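Long-range contact in N-acetyltransferase (Staphylococcus aureus subsp. aureus, PDB 4M85), which probably transfers an acetyl group from acetyl-coenzyme A to an acceptor amine: residues T102-Y114 with D170-I184. Sequence-based numbering, arbitrary orientation.
Sequences TPLPVKEAKDDEY and DGQIELYKHMYHHLI
The C-terminal beta hairpin of this GNAT fold, strands 168-175 and 178-184 joined by a type I' turn, is met along one side by the irregular loop that leads into strand 114-121, with Glu113 reaching His182 at one end and Val106 reaching Tyr176 at the other. His182 and Glu113 approach from opposite directions, and His182 NE2 gives its N-H to Glu113 OE2 at 2.8 Å. The bond is essentially straight (179°), lies in the plane of the imidazole and uses the syn side of the carboxylate, which is nearly coplanar with the ring. An imidazole CG anti to the backbone N (chi1 -168°) turns the ring toward the loop. His182 ND1 is hydrogen-bonded to Asn150 OD1 of the neighbouring strand 147-152, while Glu113 OE1 accepts from Ser148 OG and from Lys110 N. Beside this pair, Lys110 NZ forms a salt bridge with Asp170 OD2 (3.0 Å), meeting the carboxylate from above its plane, and a water links the same NZ to Asp170 O.

Farther along, Val106 divides its two methyls: CG1 presses on Leu175 CD2 at a tight 3.4 Å, whereas CG2 lies 3.7 Å from Tyr176 CZ. Leu175 CD1 also rests on the aliphatic CG of Glu108, whose OE1 is bonded to Tyr115. Tyr176 OH accepts the N-H of Val106 (3.2 Å) and donates to a water in the plane of its ring; that water in turn donates to Val106 O and Glu108 OE2.

Lys110, bound to Asp170, and the more distant Lys146, weakly paired with Glu113, probably offset the mutual repulsion of Glu113 and Asp170, whose OE2 and OD2 are 4.3 Å apart. With its two imidazole nitrogens held by Glu113 and Asn150, His182 has its ring rotation fixed.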
loop_
_atom_site.group_PDB
_atom_site.type_symbol
_atom_site.label_atom_id
_atom_site.label_comp_id
_atom_site.label_asym_id
_atom_site.label_seq_id
_atom_site.Cartn_x
_atom_site.Cartn_y
_atom_site.Cartn_z
ATOM N N THR A 102 -10.373 4.021 -12.455
ATOM C CA THR A 102 -9.277 3.993 -11.519
ATOM C C THR A 102 -9.402 2.697 -10.676
ATOM O O THR A 102 -10.508 2.190 -10.444
ATOM C CB THR A 102 -9.192 5.292 -10.679
ATOM O OG1 THR A 102 -10.210 5.314 -9.676
ATOM C CG2 THR A 102 -9.312 6.530 -11.570
ATOM N N PRO A 103 -8.261 2.136 -10.262
ATOM C CA PRO A 103 -8.212 0.794 -9.651
ATOM C C PRO A 103 -8.842 0.670 -8.268
ATOM O O PRO A 103 -9.269 -0.426 -7.910
ATOM C CB PRO A 103 -6.711 0.474 -9.558
ATOM C CG PRO A 103 -5.978 1.667 -10.026
ATOM C CD PRO A 103 -6.932 2.738 -10.460
ATOM N N LEU A 104 -8.924 1.768 -7.511
ATOM C CA LEU A 104 -9.400 1.712 -6.126
ATOM C C LEU A 104 -10.321 2.893 -5.764
ATOM O O LEU A 104 -9.937 3.743 -4.977
ATOM C CB LEU A 104 -8.178 1.641 -5.182
ATOM C CG LEU A 104 -7.388 0.324 -5.078
ATOM C CD1 LEU A 104 -5.994 0.584 -4.514
ATOM C CD2 LEU A 104 -8.096 -0.716 -4.214
ATOM N N PRO A 105 -11.539 2.962 -6.371
ATOM C CA PRO A 105 -12.504 4.059 -6.145
ATOM C C PRO A 105 -13.044 4.208 -4.729
ATOM O O PRO A 105 -13.394 5.328 -4.338
ATOM C CB PRO A 105 -13.673 3.703 -7.075
ATOM C CG PRO A 105 -13.532 2.227 -7.331
ATOM C CD PRO A 105 -12.050 2.007 -7.373
ATOM N N VAL A 106 -13.120 3.107 -3.973
ATOM C CA VAL A 106 -13.693 3.133 -2.637
ATOM C C VAL A 106 -12.773 3.902 -1.682
ATOM O O VAL A 106 -11.533 3.769 -1.739
ATOM C CB VAL A 106 -13.988 1.709 -2.113
ATOM C CG1 VAL A 106 -14.640 1.751 -0.723
ATOM C CG2 VAL A 106 -14.907 0.958 -3.082
ATOM N N LYS A 107 -13.397 4.714 -0.832
ATOM C CA LYS A 107 -12.734 5.459 0.219
ATOM C C LYS A 107 -12.477 4.477 1.362
ATOM O O LYS A 107 -13.407 4.076 2.060
ATOM C CB LYS A 107 -13.631 6.627 0.695
ATOM C CG LYS A 107 -12.924 7.702 1.516
ATOM C CD LYS A 107 -13.880 8.848 1.852
ATOM C CE LYS A 107 -13.199 9.977 2.622
ATOM N NZ LYS A 107 -13.128 9.717 4.085
ATOM N N GLU A 108 -11.215 4.088 1.542
ATOM C CA GLU A 108 -10.836 3.087 2.550
ATOM C C GLU A 108 -10.604 3.694 3.942
ATOM O O GLU A 108 -10.668 2.982 4.925
ATOM C CB GLU A 108 -9.579 2.293 2.093
ATOM C CG GLU A 108 -9.676 1.638 0.709
ATOM C CD GLU A 108 -8.424 0.857 0.299
ATOM O OE1 GLU A 108 -7.565 0.574 1.168
ATOM O OE2 GLU A 108 -8.272 0.524 -0.897
ATOM N N ALA A 109 -10.353 5.004 4.014
ATOM C CA ALA A 109 -9.930 5.664 5.245
ATOM C C ALA A 109 -10.850 6.801 5.660
ATOM O O ALA A 109 -11.867 7.048 5.033
ATOM C CB ALA A 109 -8.515 6.171 5.092
ATOM N N LYS A 110 -10.485 7.497 6.726
ATOM C CA LYS A 110 -11.304 8.576 7.244
ATOM C C LYS A 110 -10.479 9.852 7.247
ATOM O O LYS A 110 -9.246 9.808 7.261
ATOM C CB LYS A 110 -11.795 8.231 8.646
ATOM C CG LYS A 110 -12.908 7.201 8.671
ATOM C CD LYS A 110 -13.305 6.886 10.097
ATOM C CE LYS A 110 -14.085 5.582 10.201
ATOM N NZ LYS A 110 -14.232 5.146 11.623
ATOM N N ASP A 111 -11.159 10.989 7.228
ATOM C CA ASP A 111 -10.503 12.258 6.976
ATOM C C ASP A 111 -9.561 12.700 8.081
ATOM O O ASP A 111 -8.647 13.483 7.818
ATOM C CB ASP A 111 -11.548 13.347 6.724
ATOM C CG ASP A 111 -12.463 13.027 5.546
ATOM O OD1 ASP A 111 -12.019 12.371 4.582
ATOM O OD2 ASP A 111 -13.634 13.429 5.587
ATOM N N ASP A 112 -9.750 12.214 9.304
ATOM C CA ASP A 112 -8.834 12.583 10.404
ATOM C C ASP A 112 -7.690 11.596 10.616
ATOM O O ASP A 112 -7.052 11.616 11.681
ATOM C CB ASP A 112 -9.600 12.765 11.727
ATOM C CG ASP A 112 -10.233 11.474 12.234
ATOM O OD1 ASP A 112 -10.641 10.621 11.414
ATOM O OD2 ASP A 112 -10.360 11.333 13.472
ATOM N N GLU A 113 -7.409 10.768 9.606
ATOM C CA GLU A 113 -6.405 9.693 9.703
ATOM C C GLU A 113 -5.260 9.839 8.717
ATOM O O GLU A 113 -5.446 10.297 7.598
ATOM C CB GLU A 113 -7.052 8.309 9.443
ATOM C CG GLU A 113 -8.153 7.914 10.414
ATOM C CD GLU A 113 -8.946 6.698 10.009
ATOM O OE1 GLU A 113 -8.844 6.197 8.856
ATOM O OE2 GLU A 113 -9.723 6.251 10.871
ATOM N N TYR A 114 -4.067 9.429 9.150
ATOM C CA TYR A 114 -2.982 9.138 8.235
ATOM C C TYR A 114 -3.030 7.630 7.947
ATOM O O TYR A 114 -2.627 6.798 8.785
ATOM C CB TYR A 114 -1.655 9.605 8.809
ATOM C CG TYR A 114 -0.734 10.100 7.747
ATOM C CD1 TYR A 114 -0.684 11.451 7.402
ATOM C CD2 TYR A 114 0.081 9.198 7.041
ATOM C CE1 TYR A 114 0.161 11.893 6.385
ATOM C CE2 TYR A 114 0.941 9.625 6.037
ATOM C CZ TYR A 114 0.984 10.966 5.712
ATOM O OH TYR A 114 1.846 11.337 4.703
ATOM N N ASP A 170 -11.678 -0.052 15.533
ATOM C CA ASP A 170 -12.558 1.070 15.240
ATOM C C ASP A 170 -13.488 0.677 14.120
ATOM O O ASP A 170 -13.586 1.375 13.109
ATOM C CB ASP A 170 -11.746 2.320 14.883
ATOM C CG ASP A 170 -12.621 3.514 14.584
ATOM O OD1 ASP A 170 -13.705 3.602 15.198
ATOM O OD2 ASP A 170 -12.257 4.348 13.716
ATOM N N GLY A 171 -14.152 -0.464 14.297
ATOM C CA GLY A 171 -15.208 -0.920 13.393
ATOM C C GLY A 171 -14.666 -1.805 12.282
ATOM O O GLY A 171 -13.456 -2.016 12.182
ATOM N N GLN A 172 -15.579 -2.342 11.487
ATOM C CA GLN A 172 -15.281 -3.171 10.342
ATOM C C GLN A 172 -15.716 -2.461 9.050
ATOM O O GLN A 172 -16.644 -1.638 9.059
ATOM C CB GLN A 172 -15.970 -4.524 10.484
ATOM C CG GLN A 172 -15.206 -5.525 11.348
ATOM C CD GLN A 172 -14.862 -5.027 12.758
ATOM O OE1 GLN A 172 -13.687 -4.973 13.150
ATOM N NE2 GLN A 172 -15.884 -4.685 13.531
ATOM N N ILE A 173 -15.019 -2.751 7.960
ATOM C CA ILE A 173 -15.330 -2.158 6.657
ATOM C C ILE A 173 -15.261 -3.218 5.573
ATOM O O ILE A 173 -14.381 -4.097 5.600
ATOM C CB ILE A 173 -14.399 -0.963 6.327
ATOM C CG1 ILE A 173 -14.824 -0.293 5.009
ATOM C CG2 ILE A 173 -12.937 -1.392 6.271
ATOM C CD1 ILE A 173 -14.136 1.030 4.733
ATOM N N GLU A 174 -16.219 -3.165 4.650
ATOM C CA GLU A 174 -16.221 -4.063 3.502
ATOM C C GLU A 174 -15.604 -3.336 2.333
ATOM O O GLU A 174 -15.985 -2.211 2.034
ATOM C CB GLU A 174 -17.637 -4.511 3.110
ATOM C CG GLU A 174 -17.620 -5.593 2.061
ATOM C CD GLU A 174 -18.994 -6.041 1.588
ATOM O OE1 GLU A 174 -20.013 -5.393 1.923
ATOM O OE2 GLU A 174 -19.024 -7.041 0.837
ATOM N N LEU A 175 -14.681 -4.007 1.663
ATOM C CA LEU A 175 -13.973 -3.464 0.521
ATOM C C LEU A 175 -13.836 -4.555 -0.502
ATOM O O LEU A 175 -13.231 -5.590 -0.220
ATOM C CB LEU A 175 -12.571 -2.988 0.945
ATOM C CG LEU A 175 -12.508 -1.812 1.916
ATOM C CD1 LEU A 175 -11.051 -1.489 2.238
ATOM C CD2 LEU A 175 -13.170 -0.598 1.317
ATOM N N TYR A 176 -14.401 -4.320 -1.689
ATOM C CA TYR A 176 -14.362 -5.271 -2.796
ATOM C C TYR A 176 -14.702 -6.698 -2.354
ATOM O O TYR A 176 -13.956 -7.626 -2.601
ATOM C CB TYR A 176 -12.998 -5.171 -3.492
ATOM C CG TYR A 176 -12.624 -3.714 -3.737
ATOM C CD1 TYR A 176 -13.182 -3.010 -4.794
ATOM C CD2 TYR A 176 -11.769 -3.040 -2.883
ATOM C CE1 TYR A 176 -12.871 -1.686 -5.024
ATOM C CE2 TYR A 176 -11.457 -1.708 -3.089
ATOM C CZ TYR A 176 -12.006 -1.039 -4.163
ATOM O OH TYR A 176 -11.718 0.275 -4.379
ATOM N N LYS A 177 -15.833 -6.842 -1.672
ATOM C CA LYS A 177 -16.367 -8.145 -1.265
ATOM C C LYS A 177 -15.514 -8.901 -0.236
ATOM O O LYS A 177 -15.666 -10.120 -0.107
ATOM C CB LYS A 177 -16.610 -9.079 -2.484
ATOM C CG LYS A 177 -17.313 -8.450 -3.695
ATOM C CD LYS A 177 -18.723 -7.946 -3.385
ATOM C CE LYS A 177 -19.770 -9.039 -3.568
ATOM N NZ LYS A 177 -20.945 -8.822 -2.666
ATOM N N HIS A 178 -14.610 -8.213 0.464
ATOM C CA HIS A 178 -13.928 -8.817 1.612
ATOM C C HIS A 178 -14.046 -7.879 2.798
ATOM O O HIS A 178 -14.094 -6.648 2.635
ATOM C CB HIS A 178 -12.455 -9.144 1.318
ATOM C CG HIS A 178 -12.261 -10.188 0.257
ATOM N ND1 HIS A 178 -11.355 -10.048 -0.775
ATOM C CD2 HIS A 178 -12.870 -11.384 0.058
ATOM C CE1 HIS A 178 -11.410 -11.109 -1.562
ATOM N NE2 HIS A 178 -12.321 -11.935 -1.078
ATOM N N MET A 179 -14.125 -8.464 3.986
ATOM C CA MET A 179 -14.284 -7.708 5.218
ATOM C C MET A 179 -12.925 -7.429 5.897
ATOM O O MET A 179 -12.020 -8.285 5.937
ATOM C CB MET A 179 -15.200 -8.483 6.178
ATOM C CG MET A 179 -16.064 -7.618 7.074
ATOM S SD MET A 179 -17.196 -6.467 6.225
ATOM C CE MET A 179 -17.875 -7.550 5.004
ATOM N N TYR A 180 -12.793 -6.224 6.430
ATOM C CA TYR A 180 -11.569 -5.789 7.081
ATOM C C TYR A 180 -11.849 -5.157 8.452
ATOM O O TYR A 180 -12.839 -4.448 8.633
ATOM C CB TYR A 180 -10.868 -4.742 6.219
ATOM C CG TYR A 180 -10.411 -5.249 4.872
ATOM C CD1 TYR A 180 -11.285 -5.319 3.802
ATOM C CD2 TYR A 180 -9.103 -5.663 4.675
ATOM C CE1 TYR A 180 -10.859 -5.772 2.573
ATOM C CE2 TYR A 180 -8.671 -6.118 3.458
ATOM C CZ TYR A 180 -9.555 -6.179 2.413
ATOM O OH TYR A 180 -9.136 -6.653 1.190
ATOM N N HIS A 181 -10.930 -5.353 9.385
ATOM C CA HIS A 181 -10.955 -4.624 10.656
ATOM C C HIS A 181 -10.338 -3.253 10.441
ATOM O O HIS A 181 -9.167 -3.160 10.069
ATOM C CB HIS A 181 -10.118 -5.346 11.705
ATOM C CG HIS A 181 -10.645 -6.689 12.102
ATOM N ND1 HIS A 181 -11.822 -6.851 12.803
ATOM C CD2 HIS A 181 -10.099 -7.926 11.994
ATOM C CE1 HIS A 181 -12.002 -8.135 13.062
ATOM N NE2 HIS A 181 -10.968 -8.807 12.587
ATOM N N HIS A 182 -11.103 -2.194 10.686
ATOM C CA HIS A 182 -10.543 -0.846 10.670
ATOM C C HIS A 182 -9.891 -0.609 12.027
ATOM O O HIS A 182 -10.545 -0.738 13.069
ATOM C CB HIS A 182 -11.620 0.196 10.373
ATOM C CG HIS A 182 -11.068 1.548 10.056
ATOM N ND1 HIS A 182 -10.505 1.854 8.833
ATOM C CD2 HIS A 182 -10.945 2.659 10.815
ATOM C CE1 HIS A 182 -10.089 3.104 8.846
ATOM N NE2 HIS A 182 -10.343 3.614 10.036
ATOM N N LEU A 183 -8.605 -0.293 12.014
ATOM C CA LEU A 183 -7.790 -0.133 13.222
ATOM C C LEU A 183 -7.148 1.249 13.267
ATOM O O LEU A 183 -6.768 1.791 12.236
ATOM C CB LEU A 183 -6.675 -1.183 13.237
ATOM C CG LEU A 183 -7.110 -2.649 13.130
ATOM C CD1 LEU A 183 -5.927 -3.600 13.156
ATOM C CD2 LEU A 183 -8.049 -2.972 14.265
ATOM N N ILE A 184 -7.012 1.808 14.471
ATOM C CA ILE A 184 -6.365 3.108 14.667
ATOM C C ILE A 184 -5.377 3.123 15.823
ATOM O O ILE A 184 -5.540 2.378 16.803
ATOM C CB ILE A 184 -7.400 4.204 14.919
ATOM C CG1 ILE A 184 -8.319 3.804 16.090
ATOM C CG2 ILE A 184 -8.220 4.425 13.664
ATOM C CD1 ILE A 184 -8.782 4.967 16.939
HETATM O O HOH W 1 -10.366 1.336 -2.509
HETATM O O HOH W 2 -14.785 2.032 11.034
#